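Local coordinates for protein flavin-dependent thymidylate synthase (Thermus thermophilus, PDB 6J61) that probably catalyses the FAD-dependent reductive methylation of dUMP to dTMP, with methylenetetrahydrofolate as methyl donor and NADPH as reductant, as a homotetramer, at residues A26-Q29 with A30-S34; A213-E217 with H218-G222. All coordinates share one frame; numbering follows the deposited sequence.

Interaction 1. Residues A26-Q29 with A30-S34; sequences AIVQ and AARVS
Val28 lays its CG2 methyl over one face of the Arg32 guanidinium, one turn further along helix 24-32, just before the helix closes in a Schellman motif. The two side chains cross obliquely. With CG2 anti to the backbone N of Val28, this branch is the one that meets Arg32, whose chain runs extended from CG to NE. The methyl faces CZ and the two terminal nitrogens, but the modelled spacing is too short to trust. The guanidinium is also held by a salt bridge from NH2 to Asp45 and a hydrogen bond from NH1 to the carbonyl of Gly38.

Regular i to i+4 bonds lead up to the helix end: Ala30 N reaches Ala26 O at 3.0 Å, Ala31 N reaches Ile27 O at 2.9 Å, and Arg32 N, the last, reaches Val28 O at 3.0 Å. Arg32 N also makes a weak bond to Gln29 O at 3.1 Å. Val33 then leaves the helix with a positive phi (43°). Two weak bonds run back into the last turn and complete the motif: Val33 N to Ala30 O at 3.0 Å and, one residue later, Ser34 N to Gln29 O at 3.4 Å.

Interaction 2. Residues A213-E217 with H218-G222; sequences AAFEE and HLLEG
Phe215 meets two successive leucines of the next turn, its CE1 lying 3.9 Å from Leu219 CB and its CE2 3.9 Å from Leu220 CD1. Both approach the ring obliquely; the Leu219 side chain crosses that of Phe215 at about a right angle. With CG anti to the backbone N (chi1 180°), the ring reaches along the helix towards these residues, and it also stacks with Phe178.

Among the contacts of flat and charged groups, Glu217 CG, anti to the backbone N (chi1 177°), lies over one face of the His218 ring, a CH-pi contact with CG 4.3 Å from the ring centroid; the bend at chi2 (53°) turns the carboxylate beyond it. The edge of that imidazole lies near Ala214 O, and its NE2 is hydrogen-bonded to Asp50. The Glu217 carboxylate instead turns to a neighbouring subunit, pairing with Arg227 and accepting from the backbone N of Thr228 there. Glu216 and Glu221 run side by side in the same direction, their CG atoms touching and their OE2 atoms 5.1 Å apart; Arg227 of the neighbouring subunit lies close by and may ease the like charges.

The backbone bonds change spacing here. His218 N gives the usual bond to Ala214 O, 2.9 Å. Phe215 O then accepts both Leu219 N (2.9 Å) and Leu220 N (3.0 Å), from opposite faces of its carbonyl plane. Glu221 N follows to Glu216 O at 2.9 Å, in the carbonyl plane. The bonds from Leu220 N and Glu221 N are successive i+5 bonds, the mark of a pi-type turn, here ending helix 209-220.

Interactions 1 and 2 are the closing turns of two helices, 24-32 and 209-220, and they end differently: a Schellman motif in one, a pi-type turn in the other. Their centres are 21 Å apart and their nearest atoms about 8 Å, so they do not touch. Helix 42-54 touches both, meeting Val28, Ala31 and Arg32 through Asp45, Leu48 and Leu52, Ala214, Phe215 and Leu219 through Met53, and His218 through Asp50 and Arg54. Both also approach Leu174, predicted to bind FAD: its side chain is about 4 Å from that of Ile27 and 7 Å from that of Phe215. Val33 has a bound FAD about 7 Å from its side chain; for Phe215 the distance to a bound FAD is about 12 Å.

Interaction 1. Residues A26-Q29 with A30-S34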
ATOM      1  N   ALA A  26       8.901  19.693   9.450  1.00 33.60           N
ATOM      2  CA  ALA A  26       9.196  18.283   9.238  1.00 31.83           C
ATOM      3  C   ALA A  26       9.383  17.947   7.749  1.00 32.15           C
ATOM      4  O   ALA A  26      10.231  17.130   7.382  1.00 30.23           O
ATOM      5  CB  ALA A  26       8.087  17.440   9.843  1.00 31.35           C
ATOM      6  N   ILE A  27       8.590  18.585   6.893  1.00 32.36           N
ATOM      7  CA  ILE A  27       8.687  18.348   5.459  1.00 31.91           C
ATOM      8  C   ILE A  27      10.076  18.763   4.987  1.00 33.33           C
ATOM      9  O   ILE A  27      10.806  17.987   4.353  1.00 32.73           O
ATOM     10  CB  ILE A  27       7.650  19.174   4.706  1.00 29.50           C
ATOM     11  CG1 ILE A  27       6.288  19.006   5.357  1.00 27.99           C
ATOM     12  CG2 ILE A  27       7.587  18.731   3.273  1.00 30.23           C
ATOM     13  CD1 ILE A  27       5.255  19.970   4.842  1.00 29.14           C
ATOM     14  N   VAL A  28      10.436  19.996   5.331  1.00 34.08           N
ATOM     15  CA  VAL A  28      11.725  20.567   4.957  1.00 36.80           C
ATOM     16  C   VAL A  28      12.902  19.784   5.570  1.00 36.59           C
ATOM     17  O   VAL A  28      13.928  19.564   4.920  1.00 35.45           O
ATOM     18  CB  VAL A  28      11.771  22.077   5.367  1.00 38.27           C
ATOM     19  CG1 VAL A  28      11.967  22.230   6.869  1.00 37.60           C
ATOM     20  CG2 VAL A  28      12.845  22.782   4.609  1.00 40.79           C
ATOM     21  N   GLN A  29      12.739  19.354   6.817  1.00 37.73           N
ATOM     22  CA  GLN A  29      13.766  18.587   7.508  1.00 38.79           C
ATOM     23  C   GLN A  29      14.046  17.264   6.775  1.00 40.07           C
ATOM     24  O   GLN A  29      15.203  16.936   6.473  1.00 39.66           O
ATOM     25  CB  GLN A  29      13.314  18.308   8.946  1.00 39.34           C
ATOM     26  CG  GLN A  29      14.110  17.224   9.662  1.00 37.31           C
ATOM     27  CD  GLN A  29      13.532  16.883  11.020  1.00 39.06           C
ATOM     28  OE1 GLN A  29      12.355  16.549  11.149  1.00 36.93           O
ATOM     29  NE2 GLN A  29      14.366  16.964  12.045  1.00 41.67           N
ATOM     30  N   ALA A  30      12.988  16.500   6.506  1.00 39.53           N
ATOM     31  CA  ALA A  30      13.122  15.222   5.801  1.00 39.14           C
ATOM     32  C   ALA A  30      13.673  15.449   4.390  1.00 39.28           C
ATOM     33  O   ALA A  30      14.466  14.657   3.889  1.00 39.50           O
ATOM     34  CB  ALA A  30      11.771  14.520   5.726  1.00 38.89           C
ATOM     35  N   ALA A  31      13.247  16.533   3.750  1.00 39.15           N
ATOM     36  CA  ALA A  31      13.718  16.842   2.412  1.00 39.02           C
ATOM     37  C   ALA A  31      15.224  17.043   2.438  1.00 39.34           C
ATOM     38  O   ALA A  31      15.932  16.641   1.512  1.00 40.31           O
ATOM     39  CB  ALA A  31      13.025  18.091   1.883  1.00 38.91           C
ATOM     40  N   ARG A  32      15.726  17.649   3.505  1.00 39.43           N
ATOM     41  CA  ARG A  32      17.162  17.887   3.601  1.00 40.96           C
ATOM     42  C   ARG A  32      17.903  16.747   4.307  1.00 42.55           C
ATOM     43  O   ARG A  32      19.123  16.789   4.446  1.00 43.01           O
ATOM     44  CB  ARG A  32      17.428  19.227   4.306  1.00 39.79           C
ATOM     45  CG  ARG A  32      16.789  20.432   3.593  1.00 38.26           C
ATOM     46  CD  ARG A  32      17.118  21.766   4.259  1.00 36.39           C
ATOM     47  NE  ARG A  32      16.509  22.896   3.557  1.00 34.71           N
ATOM     48  CZ  ARG A  32      15.736  23.809   4.144  1.00 35.22           C
ATOM     49  NH1 ARG A  32      15.484  23.730   5.443  1.00 37.18           N
ATOM     50  NH2 ARG A  32      15.181  24.779   3.437  1.00 30.97           N
ATOM     51  N   VAL A  33      17.165  15.721   4.731  1.00 44.01           N
ATOM     52  CA  VAL A  33      17.757  14.572   5.425  1.00 45.88           C
ATOM     53  C   VAL A  33      18.779  15.104   6.422  1.00 47.39           C
ATOM     54  O   VAL A  33      19.946  14.741   6.395  1.00 47.30           O
ATOM     55  CB  VAL A  33      18.466  13.633   4.438  1.00 45.48           C
ATOM     56  CG1 VAL A  33      18.765  12.293   5.108  1.00 45.94           C
ATOM     57  CG2 VAL A  33      17.608  13.437   3.208  1.00 45.88           C
ATOM     58  N   SER A  34      18.308  15.971   7.307  1.00 50.21           N
ATOM     59  CA  SER A  34      19.150  16.627   8.294  1.00 51.89           C
ATOM     60  C   SER A  34      19.479  15.832   9.546  1.00 52.48           C
ATOM     61  O   SER A  34      18.715  14.958   9.969  1.00 52.43           O
ATOM     62  CB  SER A  34      18.498  17.952   8.704  1.00 51.91           C
ATOM     63  OG  SER A  34      19.319  18.663   9.611  1.00 54.66           O
TER

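Interaction 2. Residues A213-E217 with H218-G222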
ATOM      1  N   ALA A 213      -0.448  26.147   1.897  1.00 35.93           N
ATOM      2  CA  ALA A 213      -0.394  27.237   0.937  1.00 36.57           C
ATOM      3  C   ALA A 213      -0.058  26.651  -0.424  1.00 36.17           C
ATOM      4  O   ALA A 213      -0.706  26.961  -1.419  1.00 40.13           O
ATOM      5  CB  ALA A 213       0.655  28.258   1.340  1.00 36.96           C
ATOM      6  N   ALA A 214       0.945  25.792  -0.460  1.00 32.45           N
ATOM      7  CA  ALA A 214       1.355  25.166  -1.703  1.00 32.49           C
ATOM      8  C   ALA A 214       0.215  24.320  -2.272  1.00 33.45           C
ATOM      9  O   ALA A 214      -0.094  24.387  -3.468  1.00 33.97           O
ATOM     10  CB  ALA A 214       2.594  24.289  -1.462  1.00 30.85           C
ATOM     11  N   PHE A 215      -0.399  23.516  -1.413  1.00 31.85           N
ATOM     12  CA  PHE A 215      -1.497  22.661  -1.840  1.00 32.14           C
ATOM     13  C   PHE A 215      -2.629  23.488  -2.455  1.00 33.38           C
ATOM     14  O   PHE A 215      -3.150  23.162  -3.512  1.00 34.53           O
ATOM     15  CB  PHE A 215      -2.033  21.849  -0.653  1.00 25.95           C
ATOM     16  CG  PHE A 215      -3.169  20.947  -1.008  1.00 22.46           C
ATOM     17  CD1 PHE A 215      -2.957  19.820  -1.804  1.00 21.24           C
ATOM     18  CD2 PHE A 215      -4.468  21.248  -0.602  1.00 20.92           C
ATOM     19  CE1 PHE A 215      -4.028  19.007  -2.202  1.00 19.71           C
ATOM     20  CE2 PHE A 215      -5.551  20.434  -0.997  1.00 20.01           C
ATOM     21  CZ  PHE A 215      -5.327  19.319  -1.798  1.00 18.82           C
ATOM     22  N   GLU A 216      -3.007  24.563  -1.784  1.00 35.85           N
ATOM     23  CA  GLU A 216      -4.082  25.415  -2.268  1.00 39.42           C
ATOM     24  C   GLU A 216      -3.762  25.995  -3.652  1.00 40.13           C
ATOM     25  O   GLU A 216      -4.521  25.824  -4.605  1.00 39.40           O
ATOM     26  CB  GLU A 216      -4.317  26.535  -1.255  1.00 40.82           C
ATOM     27  CG  GLU A 216      -5.456  27.453  -1.586  1.00 45.93           C
ATOM     28  CD  GLU A 216      -5.766  28.409  -0.450  1.00 48.72           C
ATOM     29  OE1 GLU A 216      -4.857  29.155  -0.010  1.00 50.86           O
ATOM     30  OE2 GLU A 216      -6.925  28.410   0.005  1.00 49.75           O
ATOM     31  N   GLU A 217      -2.616  26.659  -3.748  1.00 40.00           N
ATOM     32  CA  GLU A 217      -2.158  27.285  -4.977  1.00 39.95           C
ATOM     33  C   GLU A 217      -1.993  26.332  -6.168  1.00 39.77           C
ATOM     34  O   GLU A 217      -2.559  26.569  -7.234  1.00 37.03           O
ATOM     35  CB  GLU A 217      -0.836  28.013  -4.686  1.00 41.45           C
ATOM     36  CG  GLU A 217      -0.143  28.674  -5.877  1.00 42.02           C
ATOM     37  CD  GLU A 217      -1.045  29.609  -6.662  1.00 43.81           C
ATOM     38  OE1 GLU A 217      -1.766  30.432  -6.055  1.00 43.77           O
ATOM     39  OE2 GLU A 217      -1.016  29.524  -7.903  1.00 46.92           O
ATOM     40  N   HIS A 218      -1.238  25.252  -5.975  1.00 39.19           N
ATOM     41  CA  HIS A 218      -0.958  24.293  -7.040  1.00 39.90           C
ATOM     42  C   HIS A 218      -1.970  23.189  -7.344  1.00 41.09           C
ATOM     43  O   HIS A 218      -2.075  22.756  -8.491  1.00 41.86           O
ATOM     44  CB  HIS A 218       0.397  23.647  -6.786  1.00 38.58           C
ATOM     45  CG  HIS A 218       1.535  24.616  -6.804  1.00 41.08           C
ATOM     46  ND1 HIS A 218       2.032  25.159  -7.969  1.00 41.30           N
ATOM     47  CD2 HIS A 218       2.244  25.176  -5.794  1.00 41.52           C
ATOM     48  CE1 HIS A 218       2.999  26.011  -7.675  1.00 42.34           C
ATOM     49  NE2 HIS A 218       3.146  26.041  -6.363  1.00 42.20           N
ATOM     50  N   LEU A 219      -2.713  22.717  -6.350  1.00 40.87           N
ATOM     51  CA  LEU A 219      -3.658  21.641  -6.623  1.00 40.53           C
ATOM     52  C   LEU A 219      -5.126  21.962  -6.435  1.00 40.25           C
ATOM     53  O   LEU A 219      -5.896  21.904  -7.389  1.00 40.04           O
ATOM     54  CB  LEU A 219      -3.303  20.398  -5.810  1.00 39.67           C
ATOM     55  CG  LEU A 219      -2.019  19.667  -6.221  1.00 42.93           C
ATOM     56  CD1 LEU A 219      -2.021  19.410  -7.723  1.00 44.08           C
ATOM     57  CD2 LEU A 219      -0.808  20.506  -5.859  1.00 45.03           C
ATOM     58  N   LEU A 220      -5.518  22.295  -5.214  1.00 40.65           N
ATOM     59  CA  LEU A 220      -6.912  22.598  -4.942  1.00 41.74           C
ATOM     60  C   LEU A 220      -7.463  23.635  -5.919  1.00 43.33           C
ATOM     61  O   LEU A 220      -8.448  23.383  -6.621  1.00 43.67           O
ATOM     62  CB  LEU A 220      -7.068  23.100  -3.507  1.00 39.19           C
ATOM     63  CG  LEU A 220      -8.457  22.942  -2.886  1.00 35.51           C
ATOM     64  CD1 LEU A 220      -8.819  21.475  -2.846  1.00 35.77           C
ATOM     65  CD2 LEU A 220      -8.460  23.502  -1.481  1.00 31.80           C
ATOM     66  N   GLU A 221      -6.813  24.792  -5.963  1.00 43.98           N
ATOM     67  CA  GLU A 221      -7.225  25.888  -6.838  1.00 46.07           C
ATOM     68  C   GLU A 221      -6.579  25.822  -8.221  1.00 46.02           C
ATOM     69  O   GLU A 221      -6.556  26.807  -8.964  1.00 47.17           O
ATOM     70  CB  GLU A 221      -6.897  27.233  -6.185  1.00 47.65           C
ATOM     71  CG  GLU A 221      -7.588  27.456  -4.850  1.00 51.55           C
ATOM     72  CD  GLU A 221      -9.007  26.935  -4.857  1.00 55.09           C
ATOM     73  OE1 GLU A 221      -9.731  27.183  -5.844  1.00 57.35           O
ATOM     74  OE2 GLU A 221      -9.404  26.275  -3.874  1.00 59.71           O
ATOM     75  N   GLY A 222      -6.045  24.659  -8.557  1.00 44.94           N
ATOM     76  CA  GLY A 222      -5.425  24.493  -9.850  1.00 44.71           C
ATOM     77  C   GLY A 222      -6.314  23.619 -10.708  1.00 43.77           C
ATOM     78  O   GLY A 222      -7.451  23.335 -10.345  1.00 43.34           O
TER